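PDB 5DXF: trehalose-6-phosphate phosphatase from Candida albicans, which belongs to glycosyltransferase family 20, of the GT-B clan, whose members are built from two Rossmann-like domains facing each other across a cleft. Local coordinates for residues G352-I355 and F356-Y360; R386-E389 and I390-I394. One frame throughout, in Å; residues are numbered along the deposited sequence.

Contact 1 (352-355 with 356-360) and contact 2 (386-389 with 390-394) are local contacts on two helices, 346-359 and 381-398. These are consecutive helices of the parallel beta-alpha-beta units that run through strands 332-339, 367-374 and 406-409. The centres of the two contacts are about 14 Å apart, and the helices touch directly. Leu357 CD1 of contact 1 lies 3.7 Å from Ile394 CG2 of contact 2, and Glu354 CB lies 3.8 Å from Ile394 CD1. A salt bridge from Glu354 to Arg393 joins the same two contacts. Both centres lie well away from the chain centre, at about 29 and 26 Å.

Contact 1: residues G352-I355 and F356-Y360; sequences GFEI and FLDMY
Leu357 lies over one face of the Phe353 ring, one helical turn on. Its CB is near the backbone, 3.5 Å from Glu354 O. CG comes next and sits 3.4 Å from Phe353 O. It also reaches the rim of the ring, at CE1. CD1 then passes over the face, 3.7 Å from Phe353 CZ and displaced toward the rim. This is a CH-pi contact, with CD1 4.0 Å from the centroid of the Phe353 ring and 25° off the ring normal. CD2 stays at the CE1 and CZ end. A chi1 of -69° puts CG of Leu357 anti to the carbonyl carbon, on the side of the preceding turn, and chi2 then carries CD1 over the ring. Phe356 meets the same ring at an oblique angle, CD2 to Phe353 CD1 at 3.9 Å.

Residues 352-359 are the last turns of helix 346-359, and Tyr360 is the first residue beyond it. This is the helix of a right-handed beta-alpha-beta crossover between strands 332-339 and 367-374. Phe353 and Phe356 both rest on strand 367-374. Four successive i to i+4 backbone bonds, from Phe356 N to Gly352 O through Met359 N to Ile355 O, hold the turns.

The polar flank carries Glu354 and Asp358, which run out from the helix together. Their like-charged oxygens, Glu354 OE2 and Asp358 OD2, stand 4.5 Å apart. Arg393 pairs with Glu354 and probably eases that repulsion. On another flank, Ile355 CG2 packs 3.7 Å from Met359 SD, and both residues also touch helix 478-489.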
loop_
_atom_site.group_PDB
_atom_site.type_symbol
_atom_site.label_atom_id
_atom_site.label_comp_id
_atom_site.label_asym_id
_atom_site.label_seq_id
_atom_site.Cartn_x
_atom_site.Cartn_y
_atom_site.Cartn_z
ATOM N N GLY A 352 -16.419 -10.960 12.260
ATOM C CA GLY A 352 -17.646 -10.327 11.813
ATOM C C GLY A 352 -18.463 -11.243 10.920
ATOM O O GLY A 352 -19.693 -11.266 10.999
ATOM N N PHE A 353 -17.776 -12.008 10.073
ATOM C CA PHE A 353 -18.441 -12.939 9.166
ATOM C C PHE A 353 -19.099 -14.074 9.933
ATOM O O PHE A 353 -20.221 -14.481 9.620
ATOM C CB PHE A 353 -17.450 -13.503 8.146
ATOM C CG PHE A 353 -18.062 -14.486 7.187
ATOM C CD1 PHE A 353 -19.242 -14.185 6.523
ATOM C CD2 PHE A 353 -17.449 -15.703 6.937
ATOM C CE1 PHE A 353 -19.805 -15.087 5.635
ATOM C CE2 PHE A 353 -18.006 -16.606 6.050
ATOM C CZ PHE A 353 -19.184 -16.298 5.398
ATOM N N GLU A 354 -18.392 -14.587 10.933
ATOM C CA GLU A 354 -18.944 -15.628 11.786
ATOM C C GLU A 354 -20.192 -15.136 12.505
ATOM O O GLU A 354 -21.224 -15.807 12.483
ATOM C CB GLU A 354 -17.910 -16.102 12.802
ATOM C CG GLU A 354 -18.462 -17.125 13.774
ATOM C CD GLU A 354 -17.418 -17.626 14.739
ATOM O OE1 GLU A 354 -16.360 -16.973 14.864
ATOM O OE2 GLU A 354 -17.647 -18.677 15.376
ATOM N N ILE A 355 -20.092 -13.971 13.144
ATOM C CA ILE A 355 -21.249 -13.371 13.806
ATOM C C ILE A 355 -22.404 -13.232 12.816
ATOM O O ILE A 355 -23.554 -13.523 13.147
ATOM C CB ILE A 355 -20.922 -11.986 14.408
ATOM C CG1 ILE A 355 -19.838 -12.099 15.482
ATOM C CG2 ILE A 355 -22.170 -11.362 15.012
ATOM C CD1 ILE A 355 -20.349 -12.616 16.815
ATOM N N PHE A 356 -22.083 -12.808 11.597
ATOM C CA PHE A 356 -23.078 -12.649 10.538
ATOM C C PHE A 356 -23.795 -13.951 10.226
ATOM O O PHE A 356 -25.012 -13.968 10.047
ATOM C CB PHE A 356 -22.421 -12.098 9.270
ATOM C CG PHE A 356 -23.267 -12.238 8.032
ATOM C CD1 PHE A 356 -24.343 -11.394 7.808
ATOM C CD2 PHE A 356 -22.971 -13.204 7.083
ATOM C CE1 PHE A 356 -25.117 -11.520 6.665
ATOM C CE2 PHE A 356 -23.740 -13.333 5.939
ATOM C CZ PHE A 356 -24.812 -12.490 5.729
ATOM N N LEU A 357 -23.036 -15.040 10.157
ATOM C CA LEU A 357 -23.623 -16.352 9.920
ATOM C C LEU A 357 -24.465 -16.802 11.111
ATOM O O LEU A 357 -25.473 -17.490 10.945
ATOM C CB LEU A 357 -22.531 -17.380 9.621
ATOM C CG LEU A 357 -21.818 -17.193 8.280
ATOM C CD1 LEU A 357 -20.794 -18.292 8.056
ATOM C CD2 LEU A 357 -22.825 -17.158 7.142
ATOM N N ASP A 358 -24.027 -16.388 12.292
ATOM C CA ASP A 358 -24.713 -16.666 13.536
ATOM C C ASP A 358 -26.078 -16.030 13.632
ATOM O O ASP A 358 -27.029 -16.651 14.073
ATOM C CB ASP A 358 -23.865 -16.150 14.686
ATOM C CG ASP A 358 -23.116 -17.241 15.382
ATOM O OD1 ASP A 358 -23.729 -17.941 16.199
ATOM O OD2 ASP A 358 -21.916 -17.398 15.125
ATOM N N MET A 359 -26.160 -14.779 13.213
ATOM C CA MET A 359 -27.357 -13.956 13.357
ATOM C C MET A 359 -28.415 -14.217 12.290
ATOM O O MET A 359 -29.611 -14.123 12.563
ATOM C CB MET A 359 -26.976 -12.474 13.335
ATOM C CG MET A 359 -26.173 -12.019 14.540
ATOM S SD MET A 359 -25.627 -10.308 14.392
ATOM C CE MET A 359 -27.184 -9.472 14.103
ATOM N N TYR A 360 -27.977 -14.540 11.077
ATOM C CA TYR A 360 -28.903 -14.674 9.957
ATOM C C TYR A 360 -28.892 -16.072 9.348
ATOM O O TYR A 360 -28.022 -16.395 8.539
ATOM C CB TYR A 360 -28.578 -13.633 8.883
ATOM C CG TYR A 360 -28.517 -12.221 9.418
ATOM C CD1 TYR A 360 -29.674 -11.471 9.584
ATOM C CD2 TYR A 360 -27.303 -11.640 9.765
ATOM C CE1 TYR A 360 -29.624 -10.181 10.077
ATOM C CE2 TYR A 360 -27.243 -10.352 10.259
ATOM C CZ TYR A 360 -28.405 -9.626 10.412
ATOM O OH TYR A 360 -28.350 -8.343 10.902
#

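Contact 2: residues R386-E389 and I390-I394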
loop_
_atom_site.group_PDB
_atom_site.type_symbol
_atom_site.label_atom_id
_atom_site.label_comp_id
_atom_site.label_asym_id
_atom_site.label_seq_id
_atom_site.Cartn_x
_atom_site.Cartn_y
_atom_site.Cartn_z
ATOM N N ARG A 386 -4.282 -17.784 14.065
ATOM C CA ARG A 386 -5.590 -17.337 14.540
ATOM C C ARG A 386 -6.605 -17.274 13.400
ATOM O O ARG A 386 -7.701 -17.825 13.510
ATOM C CB ARG A 386 -5.484 -15.967 15.211
ATOM C CG ARG A 386 -4.695 -15.955 16.509
ATOM C CD ARG A 386 -4.581 -14.537 17.046
ATOM N NE ARG A 386 -5.892 -13.987 17.376
ATOM C CZ ARG A 386 -6.111 -12.721 17.709
ATOM N NH1 ARG A 386 -5.103 -11.861 17.754
ATOM N NH2 ARG A 386 -7.340 -12.313 17.993
ATOM N N VAL A 387 -6.229 -16.586 12.320
ATOM C CA VAL A 387 -7.039 -16.513 11.100
ATOM C C VAL A 387 -7.512 -17.891 10.682
ATOM O O VAL A 387 -8.704 -18.124 10.430
ATOM C CB VAL A 387 -6.254 -15.893 9.918
ATOM C CG1 VAL A 387 -6.874 -16.301 8.581
ATOM C CG2 VAL A 387 -6.191 -14.378 10.046
ATOM N N THR A 388 -6.544 -18.795 10.618
ATOM C CA THR A 388 -6.771 -20.169 10.231
ATOM C C THR A 388 -7.716 -20.907 11.179
ATOM O O THR A 388 -8.592 -21.656 10.743
ATOM C CB THR A 388 -5.438 -20.902 10.169
ATOM O OG1 THR A 388 -4.718 -20.485 9.001
ATOM C CG2 THR A 388 -5.662 -22.344 10.105
ATOM N N GLU A 389 -7.529 -20.690 12.477
ATOM C CA GLU A 389 -8.393 -21.292 13.484
ATOM C C GLU A 389 -9.840 -20.839 13.303
ATOM O O GLU A 389 -10.767 -21.652 13.346
ATOM C CB GLU A 389 -7.892 -20.946 14.891
ATOM C CG GLU A 389 -8.797 -21.425 16.022
ATOM C CD GLU A 389 -8.176 -21.235 17.396
ATOM O OE1 GLU A 389 -8.916 -21.297 18.401
ATOM O OE2 GLU A 389 -6.945 -21.032 17.471
ATOM N N ILE A 390 -10.022 -19.540 13.086
ATOM C CA ILE A 390 -11.355 -18.987 12.874
ATOM C C ILE A 390 -11.983 -19.554 11.601
ATOM O O ILE A 390 -13.162 -19.909 11.593
ATOM C CB ILE A 390 -11.322 -17.447 12.795
ATOM C CG1 ILE A 390 -10.627 -16.864 14.024
ATOM C CG2 ILE A 390 -12.729 -16.888 12.677
ATOM C CD1 ILE A 390 -10.237 -15.405 13.876
ATOM N N ILE A 391 -11.193 -19.650 10.534
ATOM C CA ILE A 391 -11.678 -20.228 9.283
ATOM C C ILE A 391 -12.132 -21.669 9.487
ATOM O O ILE A 391 -13.228 -22.049 9.066
ATOM C CB ILE A 391 -10.604 -20.185 8.177
ATOM C CG1 ILE A 391 -10.321 -18.740 7.763
ATOM C CG2 ILE A 391 -11.058 -20.980 6.965
ATOM C CD1 ILE A 391 -9.259 -18.610 6.694
ATOM N N SER A 392 -11.291 -22.461 10.143
ATOM C CA SER A 392 -11.625 -23.843 10.456
ATOM C C SER A 392 -12.908 -23.928 11.274
ATOM O O SER A 392 -13.728 -24.817 11.048
ATOM C CB SER A 392 -10.477 -24.519 11.211
ATOM O OG SER A 392 -9.347 -24.698 10.375
ATOM N N ARG A 393 -13.083 -22.998 12.210
ATOM C CA ARG A 393 -14.272 -22.982 13.060
ATOM C C ARG A 393 -15.539 -22.685 12.259
ATOM O O ARG A 393 -16.550 -23.382 12.397
ATOM C CB ARG A 393 -14.116 -21.956 14.183
ATOM C CG ARG A 393 -14.985 -22.224 15.404
ATOM C CD ARG A 393 -15.189 -20.952 16.218
ATOM N NE ARG A 393 -13.949 -20.189 16.343
ATOM C CZ ARG A 393 -13.888 -18.865 16.458
ATOM N NH1 ARG A 393 -15.000 -18.144 16.466
ATOM N NH2 ARG A 393 -12.713 -18.257 16.564
ATOM N N ILE A 394 -15.476 -21.652 11.422
ATOM C CA ILE A 394 -16.605 -21.258 10.585
ATOM C C ILE A 394 -16.992 -22.365 9.605
ATOM O O ILE A 394 -18.171 -22.691 9.462
ATOM C CB ILE A 394 -16.299 -19.967 9.792
ATOM C CG1 ILE A 394 -16.027 -18.805 10.748
ATOM C CG2 ILE A 394 -17.447 -19.625 8.860
ATOM C CD1 ILE A 394 -15.705 -17.505 10.048
HETATM O O HOH W 1 -10.734 -19.277 17.564
#
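Ser392 gives two hydrogen bonds to the carbonyl oxygen of Thr388. Its backbone N reaches Thr388 O at 2.9 Å. Its hydroxyl OG reaches Thr388 O at 3.2 Å, from the other face of the carbonyl plane and 36° out of it. OG can turn back to this oxygen because it is anti to its own carbonyl carbon (chi1 -69°). The Thr388 hydroxyl looks the other way along the chain and is hydrogen-bonded to Glu384 O.

The Ser392 N bond is part of the regular i to i+4 series, and the hydroxyl bond is added to it. In the same series, Ile390 N bonds to Arg386 O at 2.9 Å, with an N-H...O angle of 166°. Ile391 N is bonded to Val387 O, and Arg393 N to Glu389 O.

Glu389 and Arg393 are one turn apart, but their charged ends do not meet. Glu389 OE1 and Arg393 NH2 are 5.2 Å apart, and a water sits between them. The extended Glu389 chain and the bend in the Arg393 chain bring the two ends to either side of this water. The water donates to Glu389 OE1 at 2.8 Å; its link to Arg393 NH2 is modelled too short and is doubtful. Arg393 NH1 forms a salt bridge with Glu354 OE1.

On the apolar flank, Val387 and Ile391 project as neighbours, with CG1 of Val387 3.8 Å from CD1 of Ile391. Helix 381-398 connects parallel strands 367-374 and 406-409 as a beta-alpha-beta crossover. Val387 and Ile391 face strand 406-409 at His408, and with Ile390 they pack on Leu350 of helix 346-359.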